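Local coordinates for protein alpha-fucosidase GH29 (Fusarium graminearum, PDB 4PSR) that hydrolyses alpha-L-fucosides as a glycoside hydrolase of family 29, probably releasing alpha-1,6-linked fucose from the core of glycoprotein N-glycans, at residues A[203-206]-A[207-210]; A[351-354]-A[355-358]. All blocks are in the same frame, centred on the assembly; numbering follows the deposited sequence.

Contact 1 (A[203-206]-A[207-210]); sequences EDQL and WFDK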
# COMPACT_ATOMS: atom_id res chain seq x y z
N GLU A 203 10.91 21.66 16.20
CA GLU A 203 10.40 20.94 15.01
C GLU A 203 9.97 19.53 15.41
O GLU A 203 8.93 19.06 14.95
CB GLU A 203 11.43 20.85 13.87
CG GLU A 203 11.79 22.19 13.23
CD GLU A 203 10.77 22.76 12.29
OE1 GLU A 203 9.68 22.13 12.12
OE2 GLU A 203 11.03 23.84 11.68
N ASP A 204 10.77 18.85 16.23
CA ASP A 204 10.42 17.51 16.69
C ASP A 204 9.12 17.54 17.49
O ASP A 204 8.24 16.69 17.36
CB ASP A 204 11.58 16.87 17.50
CG ASP A 204 12.73 16.39 16.62
OD1 ASP A 204 12.47 15.79 15.55
OD2 ASP A 204 13.90 16.61 17.02
N GLN A 205 8.98 18.54 18.35
CA GLN A 205 7.76 18.70 19.10
C GLN A 205 6.56 18.97 18.17
O GLN A 205 5.47 18.42 18.42
CB GLN A 205 7.91 19.84 20.14
CG GLN A 205 6.67 20.06 20.99
CD GLN A 205 6.45 18.92 21.97
OE1 GLN A 205 7.33 18.62 22.78
NE2 GLN A 205 5.28 18.29 21.93
N LEU A 206 6.75 19.81 17.17
CA LEU A 206 5.71 20.16 16.21
C LEU A 206 5.31 18.93 15.40
O LEU A 206 4.11 18.77 15.07
CB LEU A 206 6.17 21.31 15.32
CG LEU A 206 5.17 21.81 14.28
CD1 LEU A 206 3.92 22.37 14.96
CD2 LEU A 206 5.80 22.87 13.39
N TRP A 207 6.24 18.03 15.10
CA TRP A 207 5.89 16.80 14.37
C TRP A 207 4.84 16.02 15.13
O TRP A 207 3.82 15.57 14.57
CB TRP A 207 7.15 15.95 14.15
CG TRP A 207 6.89 14.64 13.45
CD1 TRP A 207 6.91 14.40 12.10
CD2 TRP A 207 6.59 13.39 14.08
NE1 TRP A 207 6.60 13.07 11.86
CE2 TRP A 207 6.39 12.43 13.05
CE3 TRP A 207 6.44 12.99 15.41
CZ2 TRP A 207 6.09 11.09 13.32
CZ3 TRP A 207 6.14 11.66 15.68
CH2 TRP A 207 5.96 10.72 14.63
N PHE A 208 5.09 15.85 16.43
CA PHE A 208 4.16 15.18 17.32
C PHE A 208 2.85 15.96 17.50
O PHE A 208 1.76 15.39 17.39
CB PHE A 208 4.78 14.91 18.70
CG PHE A 208 3.78 14.43 19.70
CD1 PHE A 208 3.45 13.10 19.80
CD2 PHE A 208 3.12 15.32 20.53
CE1 PHE A 208 2.50 12.65 20.72
CE2 PHE A 208 2.18 14.88 21.43
CZ PHE A 208 1.87 13.54 21.51
N ASP A 209 2.97 17.27 17.73
CA ASP A 209 1.78 18.08 18.01
C ASP A 209 0.84 18.08 16.80
O ASP A 209 -0.38 18.09 16.94
CB ASP A 209 2.15 19.51 18.37
CG ASP A 209 2.79 19.64 19.74
OD1 ASP A 209 2.68 18.71 20.55
OD2 ASP A 209 3.36 20.72 20.00
N LYS A 210 1.39 18.10 15.58
CA LYS A 210 0.58 18.02 14.37
C LYS A 210 -0.19 16.70 14.32
O LYS A 210 -1.42 16.67 14.06
CB LYS A 210 1.46 18.19 13.13
CG LYS A 210 1.86 19.62 12.85
CD LYS A 210 2.96 19.69 11.79
CE LYS A 210 3.19 21.11 11.29
NZ LYS A 210 4.17 21.09 10.17

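Contact 2 (A[351-354]-A[355-358]); sequences LPEE and QIKV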
# COMPACT_ATOMS: atom_id res chain seq x y z
N LEU A 351 -11.76 16.83 -10.22
CA LEU A 351 -11.14 15.55 -10.56
C LEU A 351 -11.27 15.28 -12.06
O LEU A 351 -12.39 15.11 -12.56
CB LEU A 351 -11.79 14.41 -9.74
CG LEU A 351 -11.16 13.03 -9.89
CD1 LEU A 351 -9.71 13.06 -9.41
CD2 LEU A 351 -11.94 11.99 -9.09
N PRO A 352 -10.14 15.21 -12.79
CA PRO A 352 -10.24 15.05 -14.25
C PRO A 352 -10.98 13.79 -14.71
O PRO A 352 -10.91 12.74 -14.05
CB PRO A 352 -8.78 14.99 -14.68
CG PRO A 352 -8.06 15.87 -13.68
CD PRO A 352 -8.76 15.55 -12.38
N GLU A 353 -11.72 13.90 -15.82
CA GLU A 353 -12.53 12.79 -16.29
C GLU A 353 -11.74 11.51 -16.56
O GLU A 353 -12.25 10.42 -16.34
CB GLU A 353 -13.38 13.18 -17.52
CG GLU A 353 -14.57 14.14 -17.21
CD GLU A 353 -15.67 13.56 -16.28
OE1 GLU A 353 -15.96 12.33 -16.32
OE2 GLU A 353 -16.26 14.36 -15.51
N GLU A 354 -10.49 11.61 -16.99
CA GLU A 354 -9.71 10.40 -17.24
C GLU A 354 -9.53 9.59 -15.95
O GLU A 354 -9.50 8.36 -15.94
CB GLU A 354 -8.35 10.72 -17.85
CG GLU A 354 -8.40 11.50 -19.17
CD GLU A 354 -8.15 13.01 -18.99
OE1 GLU A 354 -8.75 13.66 -18.09
OE2 GLU A 354 -7.33 13.55 -19.76
N GLN A 355 -9.36 10.30 -14.84
CA GLN A 355 -9.19 9.64 -13.56
C GLN A 355 -10.50 9.03 -13.08
O GLN A 355 -10.53 7.93 -12.52
CB GLN A 355 -8.64 10.62 -12.54
CG GLN A 355 -7.21 11.06 -12.85
CD GLN A 355 -6.66 11.96 -11.77
OE1 GLN A 355 -6.66 11.59 -10.59
NE2 GLN A 355 -6.23 13.17 -12.13
N ILE A 356 -11.59 9.77 -13.27
CA ILE A 356 -12.92 9.25 -12.96
C ILE A 356 -13.17 7.93 -13.70
O ILE A 356 -13.66 6.95 -13.13
CB ILE A 356 -14.02 10.31 -13.28
CG1 ILE A 356 -13.83 11.53 -12.38
CG2 ILE A 356 -15.41 9.71 -13.10
CD1 ILE A 356 -14.77 12.69 -12.67
N LYS A 357 -12.84 7.90 -14.99
CA LYS A 357 -13.02 6.67 -15.76
C LYS A 357 -12.22 5.49 -15.20
O LYS A 357 -12.74 4.38 -15.10
CB LYS A 357 -12.68 6.92 -17.23
CG LYS A 357 -12.51 5.68 -18.10
CD LYS A 357 -13.80 4.89 -18.31
CE LYS A 357 -13.68 3.98 -19.54
NZ LYS A 357 -12.28 3.48 -19.75
N VAL A 358 -10.97 5.71 -14.82
CA VAL A 358 -10.19 4.65 -14.19
C VAL A 358 -10.87 4.17 -12.90
O VAL A 358 -10.99 2.97 -12.69
CB VAL A 358 -8.75 5.12 -13.93
CG1 VAL A 358 -7.99 4.13 -13.09
CG2 VAL A 358 -8.04 5.34 -15.28

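Contact 1 (A[203-206]-A[207-210])
K210 crosses L206, one turn back on helix 200-218 of the TIM-barrel region. CB of K210 sits 3.3 Å from the carbonyl oxygen O of L206. CG is equally close to that oxygen and also reaches CD1 of L206. CD of K210 lies near both that oxygen and CG of L206. CE of K210 lies 3.7 Å from CG of L206 and also touches both methyl groups. The lysine side chain is extended beyond CG, and this carries CD and CE across the leucine's branch point. NZ skirts CD2 of L206 and ends in a salt bridge with E125 of barrel strand 119-125. The backbone of K210 is tied to the same leucine, with N of K210 2.8 Å from O of L206.

Q205 and D209 repeat the i to i+4 spacing. Q205 bends at chi2 (71°), which brings its amide NE2 to the carboxylate of D209, one turn on. D209 OD1 also takes a salt bridge from R212, so the carboxylate is held by two partners. W207 meets H211 edge-to-face, and Q205 and F208 touch helix 246-263. The Q205 NE2 to D209 OD1 bond is 3.0 Å long; it lies near the amide plane but meets OD1 from above the carboxylate plane.

Contact 2 (A[351-354]-A[355-358])
P352 O receives two backbone N-H groups at the start of helix 353-369. The bond from I356 N to P352 O is nearly straight, at 3.1 Å and 167°. The one from Q355 N to P352 O is weak and bent, at 3.0 Å and 127°. P352 is the N-cap residue, and its carbonyl opens the helical bonding. The next bond of the helix is K357 N to E353 O, at 2.9 Å.

The side chain of Q355 lies alongside the proline ring, pointing the same way. NE2 of Q355 is 3.5 Å from CD of P352, and OE1 of Q355 is 3.6 Å from CD1 of L351. Both ends of this buried amide are satisfied: OE1 accepts from the backbone N of S344, and NE2 is bonded to the hydroxyl of Y319. These two bonds fix how the amide is turned.

I356 sends CG1 beside its backbone N (chi1 -63°). CG1 of I356 meets CD2 of L351 at 3.8 Å, and CD1 of I356 reaches O of L351 and OE2 of E353. K357 forms a salt bridge with D361. L351 and Q355 rest on I343 of barrel strand 337-343. L351 and I356 also touch helix 105-114, while V358 packs on helix 322-334.

Overall arrangement
From the N terminus, the chain first lays down barrel strands 29-33, 119-125 and 165-170, then enters helix 200-218, where contact 1 lies. Strand 222-225 follows that helix. The chain completes the eight-stranded parallel barrel with strand 337-343 and then begins helix 353-369, where contact 2 lies. Neither contact closes a loop: contact 1 joins adjacent turns of one helix, while contact 2 joins the lead-in and N-cap of helix 353-369 to its first turn. They run in series, neither nesting nor crossing; the centres of contact 1 and contact 2 are about 36 Å apart. Contact 2 sits where the chain leaves the last barrel strand and starts the helix that precedes the antiparallel sheets.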